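Side-chain contacts in diguanylate cyclase (Marinobacter aquaeolei VT8, PDB 3IGN), which probably joins two GTP molecules into the messenger cyclic di-GMP through its GGDEF domain, the part in this structure, which carries bound cyclic di-GMP: residues D27-R32 against G92-E97; V43-D48 against R67-V72. One frame throughout, in Å; residues are numbered along the deposited sequence.

Contact 1 (D27-R32 against G92-E97); sequences DAEYER and GIILPE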
# COMPACT_ATOMS: atom_id res chain seq x y z
N ASP A 27 -7.59 11.80 5.01
CA ASP A 27 -8.38 13.02 4.98
C ASP A 27 -7.67 14.13 5.76
O ASP A 27 -7.66 15.29 5.32
CB ASP A 27 -9.77 12.74 5.57
CG ASP A 27 -10.72 13.93 5.44
OD1 ASP A 27 -10.52 14.78 4.54
OD2 ASP A 27 -11.68 14.01 6.23
N ALA A 28 -7.06 13.78 6.88
CA ALA A 28 -6.35 14.77 7.69
C ALA A 28 -5.15 15.32 6.92
O ALA A 28 -4.90 16.54 6.94
CB ALA A 28 -5.88 14.15 9.00
N GLU A 29 -4.42 14.45 6.24
CA GLU A 29 -3.27 14.91 5.46
C GLU A 29 -3.72 15.77 4.28
O GLU A 29 -3.05 16.75 3.93
CB GLU A 29 -2.44 13.72 4.97
CG GLU A 29 -1.09 14.10 4.33
CD GLU A 29 -0.11 14.75 5.31
OE1 GLU A 29 -0.10 14.39 6.50
OE2 GLU A 29 0.67 15.61 4.88
N TYR A 30 -4.85 15.41 3.68
CA TYR A 30 -5.40 16.17 2.56
C TYR A 30 -5.72 17.60 2.99
O TYR A 30 -5.37 18.56 2.30
CB TYR A 30 -6.69 15.50 2.04
CG TYR A 30 -7.42 16.30 0.99
CD1 TYR A 30 -7.02 16.26 -0.34
CD2 TYR A 30 -8.49 17.12 1.34
CE1 TYR A 30 -7.65 17.04 -1.31
CE2 TYR A 30 -9.13 17.91 0.38
CZ TYR A 30 -8.70 17.87 -0.94
OH TYR A 30 -9.28 18.68 -1.88
N GLU A 31 -6.37 17.76 4.14
CA GLU A 31 -6.71 19.10 4.63
C GLU A 31 -5.46 19.88 5.03
O GLU A 31 -5.43 21.11 4.91
CB GLU A 31 -7.69 19.03 5.81
CG GLU A 31 -9.11 18.66 5.41
CD GLU A 31 -9.74 19.66 4.45
OE1 GLU A 31 -9.32 20.84 4.43
OE2 GLU A 31 -10.67 19.26 3.71
N ARG A 32 -4.43 19.19 5.50
CA ARG A 32 -3.18 19.84 5.88
C ARG A 32 -2.57 20.41 4.61
O ARG A 32 -2.07 21.54 4.60
CB ARG A 32 -2.22 18.84 6.54
CG ARG A 32 -0.94 19.47 7.10
CD ARG A 32 -0.16 18.45 7.93
NE ARG A 32 1.15 18.96 8.36
CZ ARG A 32 1.70 18.69 9.54
NH1 ARG A 32 1.06 17.91 10.40
NH2 ARG A 32 2.87 19.22 9.87
N GLY A 92 -2.39 0.63 1.76
CA GLY A 92 -2.19 2.02 1.40
C GLY A 92 -1.15 2.61 2.33
O GLY A 92 -0.98 2.13 3.45
N ILE A 93 -0.43 3.62 1.87
CA ILE A 93 0.57 4.28 2.71
C ILE A 93 0.49 5.78 2.45
O ILE A 93 0.40 6.21 1.30
CB ILE A 93 2.02 3.86 2.38
CG1 ILE A 93 2.13 2.35 2.13
CG2 ILE A 93 2.93 4.22 3.54
CD1 ILE A 93 3.50 1.94 1.63
N ILE A 94 0.53 6.56 3.53
CA ILE A 94 0.52 8.02 3.41
C ILE A 94 1.98 8.38 3.58
O ILE A 94 2.63 7.94 4.53
CB ILE A 94 -0.29 8.70 4.53
CG1 ILE A 94 -1.75 8.26 4.46
CG2 ILE A 94 -0.20 10.23 4.39
CD1 ILE A 94 -2.60 8.74 5.64
N LEU A 95 2.51 9.16 2.65
CA LEU A 95 3.91 9.57 2.73
C LEU A 95 3.98 11.09 2.82
O LEU A 95 4.03 11.79 1.80
CB LEU A 95 4.66 9.07 1.50
CG LEU A 95 4.57 7.58 1.17
CD1 LEU A 95 5.29 7.32 -0.16
CD2 LEU A 95 5.20 6.75 2.29
N PRO A 96 3.99 11.64 4.04
CA PRO A 96 4.07 13.09 4.19
C PRO A 96 5.45 13.64 3.84
O PRO A 96 6.45 12.94 3.94
CB PRO A 96 3.71 13.30 5.67
CG PRO A 96 4.32 12.10 6.31
CD PRO A 96 3.92 10.98 5.36
N GLU A 97 5.48 14.90 3.41
CA GLU A 97 6.72 15.59 3.06
C GLU A 97 7.51 14.81 2.03
O GLU A 97 8.74 14.87 2.01
CB GLU A 97 7.57 15.79 4.31
CG GLU A 97 6.97 16.71 5.35
CD GLU A 97 6.89 18.14 4.85
OE1 GLU A 97 7.79 18.56 4.10
OE2 GLU A 97 5.94 18.85 5.23
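Glu-29 reaches from its helix to two residues of the strand, Ile-94 and Pro-96. The first meeting is aliphatic. Glu-29 CG lies 4.0 Å from Ile-94 CG2, the methyl branch of the isoleucine. Glu-29 CG extends away from its own backbone N (chi1 -171°), and the chain then bends at chi2 (65°), which brings the carboxylate to the proline. Helix 19-36 here lies against strand 90-96 of the central sheet of the GGDEF domain. Trp-22, Leu-25 and Val-26 of the same helix also pack on Ile-94. The second meeting sets a polar group against carbon. Glu-29 OE2 is 3.9 Å from Pro-96 CB, and Glu-29 OE1 is almost as near. The side chains of Glu-29 and Pro-96 cross at about a right angle, and no hydrogen bond spans the segments. Glu-29 OE2 instead has weak hydrogen bonds to Gln-38 and Thr-40. With an alanine here, CG and the carboxylate would be gone, which would probably open a gap beside Ile-94 and Pro-96 and leave Gln-38 and Thr-40 without this weakly bonded acceptor. Pro-96 also touches Asp-81, a cyclic di-GMP-binding residue, and its side chain is about 5 Å from the bound ligand.

Contact 2 (V43-D48 against R67-V72); sequences VMFDID and RHTADV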
# COMPACT_ATOMS: atom_id res chain seq x y z
N VAL A 43 0.20 6.05 -1.55
CA VAL A 43 0.51 4.81 -2.23
C VAL A 43 -0.64 3.84 -2.01
O VAL A 43 -1.24 3.82 -0.94
CB VAL A 43 1.80 4.16 -1.67
CG1 VAL A 43 2.10 2.86 -2.43
CG2 VAL A 43 2.96 5.13 -1.78
N MSE A 44 -0.97 3.08 -3.03
CA MSE A 44 -2.03 2.07 -2.94
C MSE A 44 -1.41 0.88 -3.64
O MSE A 44 -0.97 1.01 -4.78
CB MSE A 44 -3.29 2.50 -3.71
CG MSE A 44 -3.79 3.89 -3.39
SE MSE A 44 -5.60 3.86 -2.72
CE MSE A 44 -5.18 3.10 -1.03
N PHE A 45 -1.31 -0.25 -2.96
CA PHE A 45 -0.73 -1.42 -3.61
C PHE A 45 -1.47 -2.70 -3.27
O PHE A 45 -2.12 -2.81 -2.24
CB PHE A 45 0.78 -1.52 -3.32
CG PHE A 45 1.15 -1.80 -1.89
CD1 PHE A 45 1.45 -3.11 -1.49
CD2 PHE A 45 1.28 -0.77 -0.96
CE1 PHE A 45 1.89 -3.38 -0.19
CE2 PHE A 45 1.72 -1.03 0.34
CZ PHE A 45 2.03 -2.33 0.73
N ASP A 46 -1.37 -3.65 -4.20
CA ASP A 46 -2.03 -4.95 -4.09
C ASP A 46 -1.02 -6.07 -4.30
O ASP A 46 -0.01 -5.90 -4.97
CB ASP A 46 -3.09 -5.11 -5.18
CG ASP A 46 -4.33 -4.28 -4.93
OD1 ASP A 46 -4.31 -3.44 -4.01
OD2 ASP A 46 -5.32 -4.47 -5.67
N ILE A 47 -1.33 -7.23 -3.73
CA ILE A 47 -0.49 -8.40 -3.89
C ILE A 47 -0.89 -8.97 -5.25
O ILE A 47 -2.08 -9.14 -5.52
CB ILE A 47 -0.78 -9.43 -2.80
CG1 ILE A 47 -0.30 -8.89 -1.44
CG2 ILE A 47 -0.12 -10.76 -3.14
CD1 ILE A 47 -1.09 -9.42 -0.26
N ASP A 48 0.08 -9.24 -6.11
CA ASP A 48 -0.21 -9.78 -7.44
C ASP A 48 -0.72 -11.22 -7.38
O ASP A 48 -0.29 -12.00 -6.53
CB ASP A 48 1.03 -9.74 -8.32
CG ASP A 48 1.42 -8.33 -8.71
OD1 ASP A 48 0.52 -7.54 -9.03
OD2 ASP A 48 2.63 -8.02 -8.72
N ARG A 67 0.34 -11.21 5.82
CA ARG A 67 1.09 -10.82 7.01
C ARG A 67 2.52 -10.45 6.68
O ARG A 67 3.07 -9.50 7.23
CB ARG A 67 1.07 -11.94 8.05
CG ARG A 67 -0.11 -11.88 8.99
CD ARG A 67 0.02 -12.89 10.12
NE ARG A 67 -0.12 -14.26 9.65
CZ ARG A 67 -1.09 -15.08 10.02
NH1 ARG A 67 -2.02 -14.67 10.88
NH2 ARG A 67 -1.15 -16.31 9.52
N HIS A 68 3.14 -11.20 5.77
CA HIS A 68 4.51 -10.92 5.39
C HIS A 68 4.59 -9.57 4.68
O HIS A 68 5.52 -8.80 4.89
CB HIS A 68 5.06 -12.01 4.47
CG HIS A 68 6.49 -11.80 4.08
ND1 HIS A 68 7.52 -11.82 5.00
CD2 HIS A 68 7.07 -11.53 2.88
CE1 HIS A 68 8.66 -11.58 4.39
NE2 HIS A 68 8.42 -11.40 3.10
N THR A 69 3.60 -9.31 3.82
CA THR A 69 3.56 -8.05 3.08
C THR A 69 3.47 -6.88 4.06
O THR A 69 4.17 -5.87 3.91
CB THR A 69 2.34 -8.01 2.14
OG1 THR A 69 2.41 -9.11 1.22
CG2 THR A 69 2.32 -6.70 1.35
N ALA A 70 2.62 -7.03 5.07
CA ALA A 70 2.46 -5.99 6.08
C ALA A 70 3.76 -5.83 6.86
O ALA A 70 4.17 -4.72 7.20
CB ALA A 70 1.33 -6.35 7.03
N ASP A 71 4.42 -6.95 7.17
CA ASP A 71 5.67 -6.90 7.91
C ASP A 71 6.75 -6.20 7.10
O ASP A 71 7.50 -5.39 7.63
CB ASP A 71 6.13 -8.31 8.30
CG ASP A 71 5.24 -8.93 9.35
OD1 ASP A 71 4.58 -8.18 10.10
OD2 ASP A 71 5.20 -10.18 9.43
N VAL A 72 6.83 -6.51 5.81
CA VAL A 72 7.81 -5.88 4.94
C VAL A 72 7.55 -4.38 4.92
O VAL A 72 8.48 -3.57 4.99
CB VAL A 72 7.73 -6.43 3.50
CG1 VAL A 72 8.60 -5.58 2.58
CG2 VAL A 72 8.20 -7.88 3.47
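Thr-69 is the one residue of segment 67-72 that touches segment 43-48, and it meets both Phe-45 and Ile-47. The contact belongs to the alpha/beta core of the GGDEF domain, where helix 59-74 packs on the central sheet at strand 40-47. The apolar part is methyl against ring. Thr-69 CG2 meets Phe-45 CE1 at 3.7 Å. The methyl lies at the ring edge, in the ring plane, so it does not sit over a face. The side chains of Phe-45 and Thr-69 come from opposite directions. Phe-45 CG sits between its backbone N and carbonyl carbon (chi1 67°), and from there the ring extends toward the helix. Phe-91 of the neighbouring strand, the last residue of the GGEEF signature, touches Thr-69 and Ile-47.

The other branch of the threonine is polar but has no polar partner on the strand segment. Its hydrogen bonds go to Val-65 O, one turn back in the helix, and to Tyr-128 OH, so the buried hydroxyl is satisfied and its rotation is probably fixed. Against Ile-47 it makes van der Waals contact alone: Thr-69 OG1 lies 3.8 Å from both Ile-47 CG1 and Ile-47 CD1.

How the contacts relate
Both contacts set a helix against the same central sheet, on neighbouring strands but opposite faces. Contact 1 lies nearer the edge of the domain and is partly buried. Contact 2 is wholly buried, closer to the chain centre. Their centres are about 19 Å apart. In contact 1 a long acidic side chain lies across aliphatic groups. In contact 2 a short threonine gives its methyl to a ring edge and its hydroxyl side to an isoleucine. Neither has a hydrogen bond across its segments. The strands themselves are joined: Ile-93 O and Val-43 N are 2.9 Å apart, a probable hydrogen bond. Ile-93 packs on Phe-45, and Leu-95 on Val-43. Along the chain, contact 2 lies within the loop closed by contact 1.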